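PDB 7EV5: Lactamase_B domain-containing protein from Bacillus lehensis G1, which probably hydrolyses beta-lactams as a B3-like metallo-beta-lactamase, with glyoxalase II-like activity as well, using a two-zinc site. Local coordinates for residues P47-L52 and S71-L76; L52-F57 and G130-S135. All coordinates share one frame; numbering follows the deposited sequence.

Interaction 1. Residues P47-L52 and S71-L76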
ATOM      1  N   PRO A  47      16.460   4.512  -0.538  1.00 14.27           N
ATOM      2  CA  PRO A  47      15.041   4.837  -0.365  1.00 14.86           C
ATOM      3  C   PRO A  47      14.866   6.242   0.183  1.00 13.79           C
ATOM      4  O   PRO A  47      15.697   6.748   0.939  1.00 15.97           O
ATOM      5  CB  PRO A  47      14.543   3.785   0.632  1.00 18.01           C
ATOM      6  CG  PRO A  47      15.747   3.278   1.309  1.00 21.10           C
ATOM      7  CD  PRO A  47      16.922   3.467   0.390  1.00 15.52           C
ATOM      8  N   LEU A  48      13.767   6.872  -0.242  1.00 13.73           N
ATOM      9  CA  LEU A  48      13.424   8.241   0.116  1.00 14.65           C
ATOM     10  C   LEU A  48      12.253   8.345   1.080  1.00 12.86           C
ATOM     11  O   LEU A  48      12.164   9.340   1.808  1.00 13.25           O
ATOM     12  CB  LEU A  48      13.078   9.054  -1.141  1.00 14.65           C
ATOM     13  CG  LEU A  48      14.142   9.099  -2.233  1.00 18.34           C
ATOM     14  CD1 LEU A  48      13.608   9.814  -3.468  1.00 20.41           C
ATOM     15  CD2 LEU A  48      15.405   9.779  -1.714  1.00 17.57           C
ATOM     16  N   ALA A  49      11.368   7.348   1.112  1.00 13.47           N
ATOM     17  CA  ALA A  49      10.158   7.422   1.919  1.00 10.32           C
ATOM     18  C   ALA A  49       9.511   6.047   1.950  1.00 11.35           C
ATOM     19  O   ALA A  49       9.743   5.217   1.072  1.00 12.13           O
ATOM     20  CB  ALA A  49       9.167   8.441   1.341  1.00 14.65           C
ATOM     21  N   ILE A  50       8.695   5.829   2.981  1.00 10.24           N
ATOM     22  CA  ILE A  50       7.756   4.714   3.064  1.00  9.35           C
ATOM     23  C   ILE A  50       6.362   5.294   2.881  1.00  9.36           C
ATOM     24  O   ILE A  50       5.949   6.177   3.646  1.00  9.55           O
ATOM     25  CB  ILE A  50       7.848   4.001   4.418  1.00  9.48           C
ATOM     26  CG1 ILE A  50       9.231   3.376   4.592  1.00 11.93           C
ATOM     27  CG2 ILE A  50       6.738   2.954   4.552  1.00 10.82           C
ATOM     28  CD1 ILE A  50       9.540   3.018   6.020  1.00 11.45           C
ATOM     29  N   LEU A  51       5.638   4.805   1.877  1.00  7.71           N
ATOM     30  CA  LEU A  51       4.257   5.197   1.631  1.00  9.54           C
ATOM     31  C   LEU A  51       3.370   4.013   1.987  1.00  8.57           C
ATOM     32  O   LEU A  51       3.554   2.913   1.457  1.00  9.43           O
ATOM     33  CB  LEU A  51       4.054   5.587   0.167  1.00  9.63           C
ATOM     34  CG  LEU A  51       4.869   6.760  -0.391  1.00 14.83           C
ATOM     35  CD1 LEU A  51       4.355   7.158  -1.765  1.00 12.71           C
ATOM     36  CD2 LEU A  51       4.891   7.952   0.560  1.00 19.77           C
ATOM     37  N   LEU A  52       2.430   4.225   2.894  1.00  8.42           N
ATOM     38  CA  LEU A  52       1.545   3.153   3.320  1.00  7.84           C
ATOM     39  C   LEU A  52       0.190   3.315   2.653  1.00  7.94           C
ATOM     40  O   LEU A  52      -0.441   4.378   2.751  1.00  9.48           O
ATOM     41  CB  LEU A  52       1.372   3.171   4.836  1.00  8.72           C
ATOM     42  CG  LEU A  52       2.633   2.883   5.647  1.00  8.04           C
ATOM     43  CD1 LEU A  52       2.306   2.978   7.118  1.00  9.53           C
ATOM     44  CD2 LEU A  52       3.235   1.511   5.296  1.00  9.72           C
ATOM     45  N   SER A  71      16.532   6.074   7.779  1.00 15.83           N
ATOM     46  CA  SER A  71      16.184   7.423   8.228  1.00 18.28           C
ATOM     47  C   SER A  71      15.276   8.123   7.219  1.00 17.12           C
ATOM     48  O   SER A  71      15.591   9.184   6.679  1.00 20.89           O
ATOM     49  CB  SER A  71      17.424   8.265   8.531  1.00 19.96           C
ATOM     50  OG  SER A  71      18.227   7.620   9.496  1.00 23.09           O
ATOM     51  N   ILE A  72      14.138   7.493   6.962  1.00 14.08           N
ATOM     52  CA  ILE A  72      13.192   7.993   5.969  1.00 14.65           C
ATOM     53  C   ILE A  72      11.811   8.202   6.578  1.00 12.67           C
ATOM     54  O   ILE A  72      11.449   7.543   7.565  1.00 14.25           O
ATOM     55  CB  ILE A  72      13.133   7.073   4.743  1.00 13.57           C
ATOM     56  CG1 ILE A  72      12.850   5.633   5.164  1.00 15.47           C
ATOM     57  CG2 ILE A  72      14.430   7.181   3.957  1.00 15.24           C
ATOM     58  CD1 ILE A  72      12.680   4.715   4.001  1.00 13.19           C
ATOM     59  N   PRO A  73      11.023   9.109   6.021  1.00 11.95           N
ATOM     60  CA  PRO A  73       9.683   9.378   6.549  1.00 11.63           C
ATOM     61  C   PRO A  73       8.692   8.282   6.187  1.00 10.62           C
ATOM     62  O   PRO A  73       8.855   7.559   5.204  1.00 13.04           O
ATOM     63  CB  PRO A  73       9.300  10.682   5.837  1.00 13.33           C
ATOM     64  CG  PRO A  73      10.092  10.665   4.565  1.00 14.11           C
ATOM     65  CD  PRO A  73      11.408  10.060   4.960  1.00 10.82           C
ATOM     66  N   VAL A  74       7.646   8.199   7.010  1.00 10.46           N
ATOM     67  CA  VAL A  74       6.512   7.296   6.825  1.00 10.57           C
ATOM     68  C   VAL A  74       5.269   8.141   6.569  1.00 10.13           C
ATOM     69  O   VAL A  74       4.935   9.024   7.372  1.00 10.61           O
ATOM     70  CB  VAL A  74       6.308   6.402   8.062  1.00 10.71           C
ATOM     71  CG1 VAL A  74       5.024   5.562   7.927  1.00 12.18           C
ATOM     72  CG2 VAL A  74       7.531   5.523   8.284  1.00 14.21           C
ATOM     73  N   TYR A  75       4.564   7.843   5.477  1.00  9.11           N
ATOM     74  CA  TYR A  75       3.322   8.517   5.103  1.00  8.54           C
ATOM     75  C   TYR A  75       2.130   7.591   5.324  1.00  9.00           C
ATOM     76  O   TYR A  75       2.164   6.426   4.905  1.00 10.10           O
ATOM     77  CB  TYR A  75       3.344   8.920   3.626  1.00  9.48           C
ATOM     78  CG  TYR A  75       4.243  10.090   3.290  1.00 10.80           C
ATOM     79  CD1 TYR A  75       3.703  11.313   2.907  1.00 12.25           C
ATOM     80  CD2 TYR A  75       5.628   9.965   3.342  1.00 11.57           C
ATOM     81  CE1 TYR A  75       4.529  12.386   2.592  1.00  9.99           C
ATOM     82  CE2 TYR A  75       6.453  11.034   3.035  1.00 11.74           C
ATOM     83  CZ  TYR A  75       5.890  12.228   2.659  1.00 10.51           C
ATOM     84  OH  TYR A  75       6.744  13.271   2.347  1.00 14.51           O
ATOM     85  N   LEU A  76       1.065   8.113   5.941  1.00  9.69           N
ATOM     86  CA  LEU A  76      -0.133   7.337   6.238  1.00  9.43           C
ATOM     87  C   LEU A  76      -1.317   8.291   6.333  1.00  9.27           C
ATOM     88  O   LEU A  76      -1.164   9.433   6.780  1.00  9.82           O
ATOM     89  CB  LEU A  76       0.041   6.594   7.573  1.00 10.84           C
ATOM     90  CG  LEU A  76      -1.152   5.805   8.114  1.00  8.69           C
ATOM     91  CD1 LEU A  76      -1.521   4.632   7.211  1.00 10.31           C
ATOM     92  CD2 LEU A  76      -0.827   5.288   9.512  1.00 12.60           C
TER

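Interaction 2. Residues L52-F57 and G130-S135. With ZN (zinc ion), chain B.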
ATOM      1  N   LEU A  52       2.430   4.225   2.894  1.00  8.42           N
ATOM      2  CA  LEU A  52       1.545   3.153   3.320  1.00  7.84           C
ATOM      3  C   LEU A  52       0.190   3.315   2.653  1.00  7.94           C
ATOM      4  O   LEU A  52      -0.441   4.378   2.751  1.00  9.48           O
ATOM      5  CB  LEU A  52       1.372   3.171   4.836  1.00  8.72           C
ATOM      6  CG  LEU A  52       2.633   2.883   5.647  1.00  8.04           C
ATOM      7  CD1 LEU A  52       2.306   2.978   7.118  1.00  9.53           C
ATOM      8  CD2 LEU A  52       3.235   1.511   5.296  1.00  9.72           C
ATOM      9  N   THR A  53      -0.269   2.259   1.989  1.00  7.87           N
ATOM     10  CA  THR A  53      -1.637   2.286   1.485  1.00  8.59           C
ATOM     11  C   THR A  53      -2.630   2.279   2.634  1.00  8.19           C
ATOM     12  O   THR A  53      -3.700   2.897   2.544  1.00  8.45           O
ATOM     13  CB  THR A  53      -1.908   1.107   0.539  1.00  8.96           C
ATOM     14  OG1 THR A  53      -1.834  -0.136   1.257  1.00  9.40           O
ATOM     15  CG2 THR A  53      -0.934   1.105  -0.622  1.00 10.25           C
ATOM     16  N   HIS A  54      -2.298   1.570   3.709  1.00  8.03           N
ATOM     17  CA  HIS A  54      -3.110   1.482   4.915  1.00  7.65           C
ATOM     18  C   HIS A  54      -2.261   0.835   5.999  1.00  6.53           C
ATOM     19  O   HIS A  54      -1.136   0.385   5.745  1.00  9.14           O
ATOM     20  CB  HIS A  54      -4.469   0.784   4.692  1.00  8.30           C
ATOM     21  CG  HIS A  54      -4.409  -0.685   4.348  1.00  6.98           C
ATOM     22  ND1 HIS A  54      -3.713  -1.190   3.270  1.00  8.84           N
ATOM     23  CD2 HIS A  54      -5.049  -1.742   4.905  1.00  8.82           C
ATOM     24  CE1 HIS A  54      -3.913  -2.496   3.191  1.00  8.56           C
ATOM     25  NE2 HIS A  54      -4.705  -2.859   4.183  1.00  8.58           N
ATOM     26  N   ALA A  55      -2.814   0.779   7.212  1.00  8.36           N
ATOM     27  CA  ALA A  55      -2.031   0.417   8.386  1.00 10.28           C
ATOM     28  C   ALA A  55      -2.435  -0.916   8.995  1.00 10.51           C
ATOM     29  O   ALA A  55      -2.152  -1.164  10.172  1.00 11.07           O
ATOM     30  CB  ALA A  55      -2.045   1.529   9.434  1.00 10.71           C
ATOM     31  N   HIS A  56      -3.065  -1.792   8.219  1.00  8.43           N
ATOM     32  CA  HIS A  56      -3.227  -3.158   8.701  1.00  8.96           C
ATOM     33  C   HIS A  56      -1.861  -3.769   8.989  1.00  9.43           C
ATOM     34  O   HIS A  56      -0.864  -3.468   8.324  1.00  9.72           O
ATOM     35  CB  HIS A  56      -3.959  -4.016   7.669  1.00  9.07           C
ATOM     36  CG  HIS A  56      -5.442  -3.864   7.709  1.00  9.84           C
ATOM     37  ND1 HIS A  56      -6.236  -4.080   6.606  1.00  9.80           N
ATOM     38  CD2 HIS A  56      -6.280  -3.525   8.716  1.00 12.47           C
ATOM     39  CE1 HIS A  56      -7.501  -3.889   6.930  1.00  9.24           C
ATOM     40  NE2 HIS A  56      -7.554  -3.545   8.202  1.00 11.50           N
ATOM     41  N   PHE A  57      -1.837  -4.652   9.993  1.00  9.07           N
ATOM     42  CA  PHE A  57      -0.576  -5.209  10.491  1.00  9.97           C
ATOM     43  C   PHE A  57       0.273  -5.826   9.380  1.00  9.55           C
ATOM     44  O   PHE A  57       1.510  -5.775   9.434  1.00 10.89           O
ATOM     45  CB  PHE A  57      -0.860  -6.248  11.585  1.00 11.35           C
ATOM     46  CG  PHE A  57      -1.426  -7.545  11.055  1.00 10.68           C
ATOM     47  CD1 PHE A  57      -0.597  -8.636  10.786  1.00 12.74           C
ATOM     48  CD2 PHE A  57      -2.786  -7.666  10.804  1.00 12.44           C
ATOM     49  CE1 PHE A  57      -1.124  -9.817  10.288  1.00 14.60           C
ATOM     50  CE2 PHE A  57      -3.320  -8.846  10.302  1.00 13.59           C
ATOM     51  CZ  PHE A  57      -2.486  -9.925  10.040  1.00 14.09           C
ATOM     52  N   GLY A 130     -13.082   1.548   2.257  1.00 10.43           N
ATOM     53  CA  GLY A 130     -13.971   0.418   2.072  1.00 10.78           C
ATOM     54  C   GLY A 130     -13.396  -0.833   2.697  1.00 10.65           C
ATOM     55  O   GLY A 130     -14.076  -1.531   3.452  1.00 11.31           O
ATOM     56  N   HIS A 131     -12.140  -1.143   2.359  1.00  9.88           N
ATOM     57  CA  HIS A 131     -11.399  -2.169   3.082  1.00  9.42           C
ATOM     58  C   HIS A 131     -10.877  -1.623   4.414  1.00  9.49           C
ATOM     59  O   HIS A 131     -10.855  -2.342   5.422  1.00 10.83           O
ATOM     60  CB  HIS A 131     -10.270  -2.700   2.189  1.00 11.87           C
ATOM     61  CG  HIS A 131      -9.270  -3.565   2.895  1.00  9.68           C
ATOM     62  ND1 HIS A 131      -9.483  -4.900   3.172  1.00 10.59           N
ATOM     63  CD2 HIS A 131      -8.027  -3.285   3.344  1.00  8.84           C
ATOM     64  CE1 HIS A 131      -8.418  -5.402   3.771  1.00 10.15           C
ATOM     65  NE2 HIS A 131      -7.517  -4.440   3.895  1.00  8.67           N
ATOM     66  N   SER A 132     -10.480  -0.353   4.447  1.00  9.43           N
ATOM     67  CA  SER A 132     -10.099   0.304   5.689  1.00 10.57           C
ATOM     68  C   SER A 132     -10.322   1.797   5.498  1.00  8.72           C
ATOM     69  O   SER A 132     -10.308   2.282   4.356  1.00  9.51           O
ATOM     70  CB  SER A 132      -8.640   0.002   6.086  1.00  9.83           C
ATOM     71  OG  SER A 132      -7.708   0.668   5.250  1.00  9.40           O
ATOM     72  N   PRO A 133     -10.551   2.552   6.579  1.00  9.07           N
ATOM     73  CA  PRO A 133     -10.992   3.947   6.423  1.00  9.11           C
ATOM     74  C   PRO A 133      -9.907   4.885   5.936  1.00 10.86           C
ATOM     75  O   PRO A 133     -10.233   5.942   5.380  1.00 11.73           O
ATOM     76  CB  PRO A 133     -11.463   4.332   7.835  1.00 12.25           C
ATOM     77  CG  PRO A 133     -10.728   3.390   8.746  1.00 14.89           C
ATOM     78  CD  PRO A 133     -10.621   2.105   7.981  1.00  9.82           C
ATOM     79  N   GLY A 134      -8.640   4.543   6.138  1.00 10.42           N
ATOM     80  CA  GLY A 134      -7.551   5.381   5.683  1.00 10.60           C
ATOM     81  C   GLY A 134      -6.826   4.800   4.486  1.00 10.30           C
ATOM     82  O   GLY A 134      -5.692   5.175   4.195  1.00  9.94           O
ATOM     83  N   SER A 135      -7.482   3.890   3.772  1.00  9.07           N
ATOM     84  CA  SER A 135      -6.887   3.321   2.570  1.00  8.23           C
ATOM     85  C   SER A 135      -6.726   4.401   1.509  1.00  7.65           C
ATOM     86  O   SER A 135      -7.683   5.106   1.162  1.00  9.93           O
ATOM     87  CB  SER A 135      -7.804   2.241   2.013  1.00  8.22           C
ATOM     88  OG  SER A 135      -7.580   0.976   2.604  1.00  9.46           O
TER
HETATM   89 ZN    ZN B 301      -5.616  -4.650   4.664  1.00 11.09          ZN
HETATM   90  O   HOH W   1      -2.753   5.532   4.132  1.00  9.17           O
HETATM   91  O   HOH W   2     -10.076  -2.441   8.122  1.00 12.20           O
HETATM   92  O   HOH W   3      -4.522  -6.235   4.870  1.00 11.56           O

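Interaction 1. Residues P47-L52 and S71-L76
Ile50 binds the 71-76 segment through both of its backbone polar atoms, and two short parallel strands are joined this way. Its N donates to Pro73 O at 2.8 Å, almost straight, with an N-H...O angle of 176°. Its O accepts from Tyr75 N at 2.8 Å. The ladder closes where Leu52 N reaches Tyr75 O at 3.0 Å. Ile50 faces Val74 and Leu51 faces Tyr75 in this parallel register, and the strand segments are twisted by 32°.

Apolar packing lies on both faces. On the face of Ile50 and Val74, the two side chains run side by side, with Ile50 CD1 3.9 Å from Val74 CG2. Ile72 crosses Ile50 at about a right angle. With CG1 between the backbone N and the carbonyl carbon (chi1 53°), the CG1-CD1 arm of Ile72 turns toward strand 46-51. There its CD1 meets Ile50 CG1 at 3.7 Å and also touches Pro47 CB. Leu52 CD1 meets Val74 CG1 further along. Helix 63-70 covers this face, with Val66 on Ile50 and Val63 on Val74.

On the other face, Leu51 and Tyr75 point the same way. Leu51 CD2 comes 3.5 Å from Tyr75 CD2, obliquely to the ring. Ala49 CB touches Tyr75 CE2 and Pro73 CG. Residues of strand 115-118 pack here, and the Tyr75 ring stacks with His108.

Strand 46-51, helix 63-70 and strand 74-77 form a beta-alpha-beta unit, an element of the alpha-beta/beta-alpha sandwich of the metallo-beta-lactamase fold.

Interaction 2. Residues L52-F57 and G130-S135
The His-X-His-X-Asp-His motif of the metallo-beta-lactamase superfamily supplies His54 and His56, which meet His131, from a loop more than 70 residues later in the chain, at one zinc ion. His54 NE2, His56 ND1 and His131 NE2 each bind the zinc at 2.1 Å. Water 3 is a further ligand, with its O 1.9 Å from the metal, and Asp150 completes the site. The shared metal draws the ring nitrogens together: His56 ND1 and His131 NE2 are 3.0 Å apart without a hydrogen bond. The His56 and His131 rings are nearly perpendicular, with planes at 89°, and His131 NE2 lies at the His56 edge.

Second-shell bonds orient the rings. His54 ND1 donates to Thr53 OG1 at 2.9 Å, with OG1 lying in the plane of the His54 ring. This fixes the rotation of that ring while NE2 faces the zinc. His131 has CG anti to its backbone N (chi1 169°), which carries NE2 to the metal. Thr53 OG1 is bonded in turn to Asp28, and His131 ND1 to Arg159 O. Water 2 links the loops by accepting from His56 NE2 and donating to His131 O.

Ser132 OG packs 3.3 Å from His54 CB. The carboxylate of Glu80 ties both loops, with bonds to Ser132 OG, Gly134 N and Ala55 N. Ser135 CA makes a C-H...O contact of 3.2 Å with Thr53 O.

The 52-57 loop runs from strand 46-51 toward helix 63-70. The 130-135 loop joins strands 121-127 and 136-140 of the second sheet.

In the fold
The two contacts share Leu52, and their centres lie 15 Å apart. Along the chain the segments alternate: 47-52 runs straight into 52-57, then come 71-76 and, much later, 130-135. Interaction 1 lies inside the first six-stranded sheet. Interaction 2 connects the C-terminal end of strand 46-51 in that sheet with a loop of the second six-stranded sheet. They also touch directly, where Leu76 CD1 packs 3.9 Å from Ala55 CB. The zinc ligands His54 and His56 lie just past strand 46-51 and meet His131 from the second sheet's loop, consistent with the usual active-site position in this superfamily.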